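Local coordinates for protein muconate cycloisomerase (Azorhizobium caulinodans, PDB 3MY9) that belongs to the mandelate racemase/muconate lactonizing enzyme family of the enolase superfamily, pairing an enolase-like N-terminal domain with a magnesium-containing TIM-barrel domain, at residues A[257-271]-A[285-299]. Numbering follows the deposited sequence.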
ATOM      1  N   LEU A 257      18.862   8.251   1.381  1.00 38.47           N
ATOM      2  CA  LEU A 257      18.736   7.819   0.013  1.00 38.05           C
ATOM      3  C   LEU A 257      17.783   6.636  -0.069  1.00 38.74           C
ATOM      4  O   LEU A 257      16.904   6.640  -0.913  1.00 38.10           O
ATOM      5  CB  LEU A 257      20.092   7.485  -0.604  1.00 37.61           C
ATOM      6  CG  LEU A 257      20.061   6.964  -2.058  1.00 37.07           C
ATOM      7  CD1 LEU A 257      19.411   7.972  -3.013  1.00 36.26           C
ATOM      8  CD2 LEU A 257      21.468   6.626  -2.494  1.00 35.58           C
ATOM      9  N   MET A 258      17.906   5.655   0.822  1.00 40.12           N
ATOM     10  CA  MET A 258      16.950   4.531   0.812  1.00 41.92           C
ATOM     11  C   MET A 258      15.499   4.980   0.953  1.00 41.88           C
ATOM     12  O   MET A 258      14.604   4.406   0.333  1.00 41.59           O
ATOM     13  CB  MET A 258      17.280   3.447   1.858  1.00 43.48           C
ATOM     14  CG  MET A 258      18.514   2.593   1.468  1.00 46.38           C
ATOM     15  SD  MET A 258      18.469   1.502  -0.018  1.00 44.85           S
ATOM     16  CE  MET A 258      17.108   2.045  -0.991  1.00 52.57           C
ATOM     17  N   GLU A 259      15.262   6.022   1.747  1.00 42.49           N
ATOM     18  CA  GLU A 259      13.903   6.556   1.883  1.00 42.26           C
ATOM     19  C   GLU A 259      13.472   7.349   0.638  1.00 39.85           C
ATOM     20  O   GLU A 259      12.318   7.288   0.230  1.00 39.50           O
ATOM     21  CB  GLU A 259      13.796   7.407   3.130  1.00 43.81           C
ATOM     22  CG  GLU A 259      12.364   7.758   3.486  1.00 49.34           C
ATOM     23  CD  GLU A 259      11.508   6.535   3.866  1.00 52.94           C
ATOM     24  OE1 GLU A 259      12.019   5.522   4.400  1.00 56.70           O
ATOM     25  OE2 GLU A 259      10.295   6.599   3.614  1.00 59.17           O
ATOM     26  N   VAL A 260      14.397   8.092   0.041  1.00 37.69           N
ATOM     27  CA  VAL A 260      14.119   8.795  -1.184  1.00 36.41           C
ATOM     28  C   VAL A 260      13.723   7.769  -2.275  1.00 36.29           C
ATOM     29  O   VAL A 260      12.767   7.992  -3.005  1.00 34.93           O
ATOM     30  CB  VAL A 260      15.324   9.675  -1.603  1.00 35.87           C
ATOM     31  CG1 VAL A 260      15.244  10.148  -3.050  1.00 35.48           C
ATOM     32  CG2 VAL A 260      15.476  10.876  -0.626  1.00 37.36           C
ATOM     33  N   VAL A 261      14.471   6.669  -2.394  1.00 35.76           N
ATOM     34  CA  VAL A 261      14.163   5.653  -3.389  1.00 36.32           C
ATOM     35  C   VAL A 261      12.798   5.055  -3.107  1.00 37.36           C
ATOM     36  O   VAL A 261      11.984   4.951  -3.994  1.00 36.15           O
ATOM     37  CB  VAL A 261      15.215   4.544  -3.421  1.00 37.17           C
ATOM     38  CG1 VAL A 261      14.809   3.408  -4.353  1.00 37.61           C
ATOM     39  CG2 VAL A 261      16.578   5.125  -3.804  1.00 35.55           C
ATOM     40  N   ARG A 262      12.554   4.704  -1.852  1.00 39.96           N
ATOM     41  CA  ARG A 262      11.322   4.027  -1.449  1.00 41.84           C
ATOM     42  C   ARG A 262      10.099   4.871  -1.737  1.00 41.67           C
ATOM     43  O   ARG A 262       9.034   4.338  -2.076  1.00 40.50           O
ATOM     44  CB  ARG A 262      11.381   3.760   0.044  1.00 44.12           C
ATOM     45  CG  ARG A 262      10.189   3.025   0.609  1.00 50.11           C
ATOM     46  CD  ARG A 262      10.339   2.802   2.131  1.00 56.22           C
ATOM     47  NE  ARG A 262       9.050   2.440   2.707  1.00 61.79           N
ATOM     48  CZ  ARG A 262       8.070   3.299   3.001  1.00 64.79           C
ATOM     49  NH1 ARG A 262       8.229   4.597   2.813  1.00 62.99           N
ATOM     50  NH2 ARG A 262       6.922   2.837   3.506  1.00 69.25           N
ATOM     51  N   ARG A 263      10.238   6.184  -1.546  1.00 40.60           N
ATOM     52  CA  ARG A 263       9.133   7.102  -1.769  1.00 41.59           C
ATOM     53  C   ARG A 263       9.167   7.660  -3.202  1.00 39.62           C
ATOM     54  O   ARG A 263       8.264   8.390  -3.580  1.00 39.22           O
ATOM     55  CB  ARG A 263       9.184   8.276  -0.776  1.00 42.13           C
ATOM     56  CG  ARG A 263       9.179   7.877   0.687  1.00 48.01           C
ATOM     57  CD  ARG A 263       7.787   7.712   1.255  1.00 52.64           C
ATOM     58  NE  ARG A 263       7.334   8.926   1.939  1.00 56.41           N
ATOM     59  CZ  ARG A 263       7.741   9.320   3.140  1.00 58.51           C
ATOM     60  NH1 ARG A 263       7.259  10.435   3.648  1.00 60.98           N
ATOM     61  NH2 ARG A 263       8.646   8.628   3.829  1.00 60.33           N
ATOM     62  N   GLN A 264      10.209   7.337  -3.977  1.00 38.08           N
ATOM     63  CA  GLN A 264      10.412   7.936  -5.302  1.00 37.55           C
ATOM     64  C   GLN A 264      10.316   9.465  -5.227  1.00 35.96           C
ATOM     65  O   GLN A 264       9.641  10.129  -6.043  1.00 34.35           O
ATOM     66  CB  GLN A 264       9.392   7.376  -6.325  1.00 39.25           C
ATOM     67  CG  GLN A 264       9.380   5.794  -6.442  1.00 42.89           C
ATOM     68  CD  GLN A 264       8.293   5.329  -7.386  1.00 48.83           C
ATOM     69  OE1 GLN A 264       7.204   4.954  -6.959  1.00 56.84           O
ATOM     70  NE2 GLN A 264       8.551   5.434  -8.675  1.00 50.85           N
ATOM     71  N   ALA A 265      10.999  10.015  -4.241  1.00 34.94           N
ATOM     72  CA  ALA A 265      10.921  11.432  -3.934  1.00 35.06           C
ATOM     73  C   ALA A 265      11.908  12.291  -4.757  1.00 34.77           C
ATOM     74  O   ALA A 265      11.871  13.500  -4.677  1.00 35.88           O
ATOM     75  CB  ALA A 265      11.139  11.621  -2.441  1.00 35.67           C
ATOM     76  N   ALA A 266      12.790  11.669  -5.548  1.00 33.77           N
ATOM     77  CA  ALA A 266      13.738  12.426  -6.400  1.00 32.69           C
ATOM     78  C   ALA A 266      14.237  11.551  -7.548  1.00 31.76           C
ATOM     79  O   ALA A 266      14.191  10.369  -7.443  1.00 31.66           O
ATOM     80  CB  ALA A 266      14.939  12.951  -5.596  1.00 31.69           C
ATOM     81  N   ASP A 267      14.727  12.172  -8.615  1.00 31.61           N
ATOM     82  CA  ASP A 267      15.245  11.475  -9.773  1.00 32.20           C
ATOM     83  C   ASP A 267      16.779  11.469  -9.812  1.00 32.66           C
ATOM     84  O   ASP A 267      17.359  10.809 -10.677  1.00 33.55           O
ATOM     85  CB  ASP A 267      14.715  12.141 -11.051  1.00 32.12           C
ATOM     86  CG  ASP A 267      13.207  12.251 -11.060  1.00 32.99           C
ATOM     87  OD1 ASP A 267      12.549  11.205 -11.109  1.00 31.95           O
ATOM     88  OD2 ASP A 267      12.678  13.378 -10.951  1.00 30.77           O
ATOM     89  N   ALA A 268      17.415  12.221  -8.911  1.00 32.50           N
ATOM     90  CA  ALA A 268      18.892  12.421  -8.885  1.00 33.13           C
ATOM     91  C   ALA A 268      19.216  12.994  -7.513  1.00 33.32           C
ATOM     92  O   ALA A 268      18.325  13.523  -6.846  1.00 33.24           O
ATOM     93  CB  ALA A 268      19.364  13.402  -9.989  1.00 31.95           C
ATOM     94  N   ILE A 269      20.456  12.820  -7.062  1.00 34.05           N
ATOM     95  CA  ILE A 269      20.862  13.314  -5.751  1.00 35.05           C
ATOM     96  C   ILE A 269      22.188  14.062  -5.861  1.00 36.73           C
ATOM     97  O   ILE A 269      23.011  13.756  -6.717  1.00 36.89           O
ATOM     98  CB  ILE A 269      20.998  12.184  -4.730  1.00 35.97           C
ATOM     99  CG1 ILE A 269      22.161  11.246  -5.100  1.00 36.53           C
ATOM    100  CG2 ILE A 269      19.676  11.396  -4.566  1.00 33.20           C
ATOM    101  CD1 ILE A 269      22.439  10.232  -4.080  1.00 39.00           C
ATOM    102  N   SER A 270      22.404  15.056  -5.013  1.00 38.99           N
ATOM    103  CA  SER A 270      23.739  15.656  -4.912  1.00 41.00           C
ATOM    104  C   SER A 270      24.464  14.965  -3.777  1.00 41.21           C
ATOM    105  O   SER A 270      23.909  14.807  -2.708  1.00 39.89           O
ATOM    106  CB  SER A 270      23.656  17.145  -4.635  1.00 41.86           C
ATOM    107  OG  SER A 270      22.846  17.334  -3.489  1.00 47.31           O
ATOM    108  N   VAL A 271      25.697  14.552  -4.030  1.00 43.05           N
ATOM    109  CA  VAL A 271      26.507  13.830  -3.065  1.00 45.67           C
ATOM    110  C   VAL A 271      27.428  14.829  -2.363  1.00 48.17           C
ATOM    111  O   VAL A 271      28.194  15.548  -3.009  1.00 49.35           O
ATOM    112  CB  VAL A 271      27.385  12.736  -3.737  1.00 45.98           C
ATOM    113  CG1 VAL A 271      26.589  11.927  -4.723  1.00 45.49           C
ATOM    114  CG2 VAL A 271      28.536  13.363  -4.457  1.00 49.30           C
ATOM    115  N   LEU A 285      26.996   5.181  -0.970  1.00 39.11           N
ATOM    116  CA  LEU A 285      25.803   5.925  -1.308  1.00 38.86           C
ATOM    117  C   LEU A 285      25.518   5.767  -2.805  1.00 37.48           C
ATOM    118  O   LEU A 285      24.403   5.413  -3.214  1.00 35.60           O
ATOM    119  CB  LEU A 285      26.006   7.403  -0.974  1.00 39.83           C
ATOM    120  CG  LEU A 285      24.834   8.362  -1.165  1.00 41.49           C
ATOM    121  CD1 LEU A 285      25.129   9.699  -0.513  1.00 43.86           C
ATOM    122  CD2 LEU A 285      24.612   8.586  -2.625  1.00 44.14           C
ATOM    123  N   MET A 286      26.528   6.008  -3.627  1.00 37.11           N
ATOM    124  CA  MET A 286      26.346   5.876  -5.083  1.00 36.94           C
ATOM    125  C   MET A 286      26.087   4.420  -5.588  1.00 37.95           C
ATOM    126  O   MET A 286      25.450   4.243  -6.612  1.00 39.06           O
ATOM    127  CB  MET A 286      27.466   6.579  -5.819  1.00 36.70           C
ATOM    128  CG  MET A 286      27.342   8.119  -5.696  1.00 36.27           C
ATOM    129  SD  MET A 286      25.749   8.821  -6.188  1.00 26.80           S
ATOM    130  CE  MET A 286      25.723   8.300  -7.855  1.00 31.53           C
ATOM    131  N   ALA A 287      26.462   3.386  -4.839  1.00 38.28           N
ATOM    132  CA  ALA A 287      26.076   2.021  -5.238  1.00 38.40           C
ATOM    133  C   ALA A 287      24.558   1.839  -5.146  1.00 38.04           C
ATOM    134  O   ALA A 287      23.954   1.182  -5.992  1.00 37.28           O
ATOM    135  CB  ALA A 287      26.750   0.993  -4.363  1.00 39.28           C
ATOM    136  N   ILE A 288      23.956   2.406  -4.102  1.00 37.26           N
ATOM    137  CA  ILE A 288      22.530   2.386  -3.948  1.00 37.56           C
ATOM    138  C   ILE A 288      21.858   3.162  -5.095  1.00 36.74           C
ATOM    139  O   ILE A 288      20.911   2.669  -5.703  1.00 36.43           O
ATOM    140  CB  ILE A 288      22.070   2.993  -2.625  1.00 38.08           C
ATOM    141  CG1 ILE A 288      22.591   2.182  -1.447  1.00 41.21           C
ATOM    142  CG2 ILE A 288      20.543   3.049  -2.575  1.00 36.73           C
ATOM    143  CD1 ILE A 288      22.558   2.928  -0.167  1.00 42.62           C
ATOM    144  N   ALA A 289      22.370   4.361  -5.365  1.00 36.21           N
ATOM    145  CA  ALA A 289      21.797   5.256  -6.325  1.00 36.30           C
ATOM    146  C   ALA A 289      21.888   4.682  -7.752  1.00 36.96           C
ATOM    147  O   ALA A 289      20.931   4.802  -8.500  1.00 37.24           O
ATOM    148  CB  ALA A 289      22.461   6.664  -6.233  1.00 34.83           C
ATOM    149  N   ASP A 290      23.026   4.079  -8.110  1.00 38.09           N
ATOM    150  CA  ASP A 290      23.204   3.412  -9.419  1.00 39.29           C
ATOM    151  C   ASP A 290      22.192   2.277  -9.609  1.00 39.16           C
ATOM    152  O   ASP A 290      21.559   2.169 -10.649  1.00 39.14           O
ATOM    153  CB  ASP A 290      24.641   2.826  -9.581  1.00 40.04           C
ATOM    154  CG  ASP A 290      25.707   3.896  -9.753  1.00 42.50           C
ATOM    155  OD1 ASP A 290      25.353   5.103  -9.883  1.00 44.84           O
ATOM    156  OD2 ASP A 290      26.919   3.537  -9.729  1.00 46.94           O
ATOM    157  N   THR A 291      22.050   1.424  -8.597  1.00 39.05           N
ATOM    158  CA  THR A 291      21.062   0.364  -8.652  1.00 38.67           C
ATOM    159  C   THR A 291      19.658   0.946  -8.836  1.00 37.98           C
ATOM    160  O   THR A 291      18.867   0.436  -9.620  1.00 37.55           O
ATOM    161  CB  THR A 291      21.131  -0.532  -7.398  1.00 39.55           C
ATOM    162  OG1 THR A 291      22.480  -0.966  -7.219  1.00 37.33           O
ATOM    163  CG2 THR A 291      20.235  -1.759  -7.563  1.00 40.44           C
ATOM    164  N   ALA A 292      19.376   2.054  -8.167  1.00 36.62           N
ATOM    165  CA  ALA A 292      18.055   2.678  -8.228  1.00 36.59           C
ATOM    166  C   ALA A 292      17.825   3.567  -9.442  1.00 35.70           C
ATOM    167  O   ALA A 292      16.720   4.034  -9.630  1.00 36.70           O
ATOM    168  CB  ALA A 292      17.769   3.488  -6.968  1.00 35.77           C
ATOM    169  N   GLY A 293      18.848   3.794 -10.248  1.00 36.22           N
ATOM    170  CA  GLY A 293      18.739   4.599 -11.451  1.00 36.10           C
ATOM    171  C   GLY A 293      18.736   6.084 -11.173  1.00 35.81           C
ATOM    172  O   GLY A 293      18.200   6.843 -11.963  1.00 36.54           O
ATOM    173  N   LEU A 294      19.331   6.509 -10.060  1.00 35.42           N
ATOM    174  CA  LEU A 294      19.403   7.938  -9.715  1.00 35.36           C
ATOM    175  C   LEU A 294      20.829   8.441  -9.943  1.00 35.08           C
ATOM    176  O   LEU A 294      21.737   8.012  -9.249  1.00 36.34           O
ATOM    177  CB  LEU A 294      18.977   8.178  -8.263  1.00 35.55           C
ATOM    178  CG  LEU A 294      17.616   7.597  -7.769  1.00 37.00           C
ATOM    179  CD1 LEU A 294      17.359   8.123  -6.358  1.00 39.90           C
ATOM    180  CD2 LEU A 294      16.451   7.982  -8.636  1.00 40.02           C
ATOM    181  N   PRO A 295      21.051   9.305 -10.952  1.00 35.79           N
ATOM    182  CA  PRO A 295      22.393   9.888 -11.105  1.00 35.82           C
ATOM    183  C   PRO A 295      22.762  10.852  -9.946  1.00 35.73           C
ATOM    184  O   PRO A 295      21.907  11.455  -9.299  1.00 33.59           O
ATOM    185  CB  PRO A 295      22.320  10.677 -12.425  1.00 36.43           C
ATOM    186  CG  PRO A 295      21.043  10.332 -13.040  1.00 37.70           C
ATOM    187  CD  PRO A 295      20.128   9.740 -12.010  1.00 35.03           C
ATOM    188  N   GLY A 296      24.060  10.948  -9.694  1.00 35.93           N
ATOM    189  CA  GLY A 296      24.581  11.845  -8.721  1.00 35.78           C
ATOM    190  C   GLY A 296      25.197  13.073  -9.343  1.00 35.91           C
ATOM    191  O   GLY A 296      25.695  13.068 -10.498  1.00 35.35           O
ATOM    192  N   TYR A 297      25.164  14.122  -8.538  1.00 35.88           N
ATOM    193  CA  TYR A 297      25.754  15.404  -8.848  1.00 37.09           C
ATOM    194  C   TYR A 297      26.740  15.688  -7.718  1.00 38.00           C
ATOM    195  O   TYR A 297      26.453  15.389  -6.575  1.00 36.83           O
ATOM    196  CB  TYR A 297      24.622  16.412  -8.890  1.00 36.44           C
ATOM    197  CG  TYR A 297      25.006  17.859  -9.075  1.00 39.24           C
ATOM    198  CD1 TYR A 297      25.764  18.258 -10.167  1.00 38.15           C
ATOM    199  CD2 TYR A 297      24.551  18.844  -8.193  1.00 39.79           C
ATOM    200  CE1 TYR A 297      26.102  19.565 -10.361  1.00 42.45           C
ATOM    201  CE2 TYR A 297      24.892  20.197  -8.393  1.00 42.22           C
ATOM    202  CZ  TYR A 297      25.652  20.538  -9.485  1.00 43.22           C
ATOM    203  OH  TYR A 297      25.989  21.845  -9.735  1.00 42.86           O
ATOM    204  N   GLY A 298      27.901  16.256  -8.035  1.00 40.71           N
ATOM    205  CA  GLY A 298      28.943  16.496  -7.037  1.00 42.92           C
ATOM    206  C   GLY A 298      28.640  17.598  -6.040  1.00 45.69           C
ATOM    207  O   GLY A 298      29.336  17.736  -5.022  1.00 48.77           O
ATOM    208  N   GLY A 299      27.602  18.384  -6.298  1.00 47.16           N
ATOM    209  CA  GLY A 299      27.095  19.325  -5.314  1.00 48.50           C
ATOM    210  C   GLY A 299      28.006  20.524  -5.253  1.00 50.98           C
ATOM    211  O   GLY A 299      28.658  20.871  -6.256  1.00 52.02           O
TER
HETATM  212  O   HOH W   1      16.412   8.983 -12.316  1.00 21.31           O
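The ring of Tyr297 meets Ser270 obliquely, its CD2 4.0 Å from Ser270 CB, while one face carries the backbone N of Gly299, offset toward the rim; Phe221 packs edge-to-face with the same ring. With CG anti to the backbone N (chi1 175°), the ring leads away from strand 268-270, and its OH is hydrogen-bonded to Glu326. Two consecutive helix-to-strand passages of the TIM barrel meet here; strand 268-270, helix 279-292 and strand 296-297 form one beta-alpha-beta crossover. The strands pair in parallel, and helices 257-263 and 285-292 run side by side outside them, their axes 11° apart. Ile269 uses both its N and its O: N donates to Pro295 O (3.0 Å), and O accepts from Tyr297 N in the carbonyl plane. Val271 N then closes on Tyr297 O almost straight (2.8 Å, 166°). Ser270 and Tyr297 lie on the same side of the sheet, where Ser270 OG bonds weakly to Ala247 O and to Asp248, a magnesium ligand. The other side, bearing Ile269, is covered by helix 285-292: Met286, bent at chi2 and chi3, crosses the Val271 side chain at about a right angle and sets SD 3.5 Å from Val271 CG1. Between the helices, Leu257 divides its branches, CD2 pressing on Ile288 CB and Ala289 CB, CD1 reaching Leu294 CD1. That same Leu294 methyl touches Val261 CG2, which also packs on Ala292 CB, in the last turn of a helix ending in a Schellman motif at Gly293. Toward the start of segment 257-271, Met258 SD touches Ile288 CG2; Ile288 also packs on Ile288 of a neighbouring subunit. Beyond the helix ends, one water donates to both Asp267 O (2.6 Å) and Gly293 O (2.8 Å).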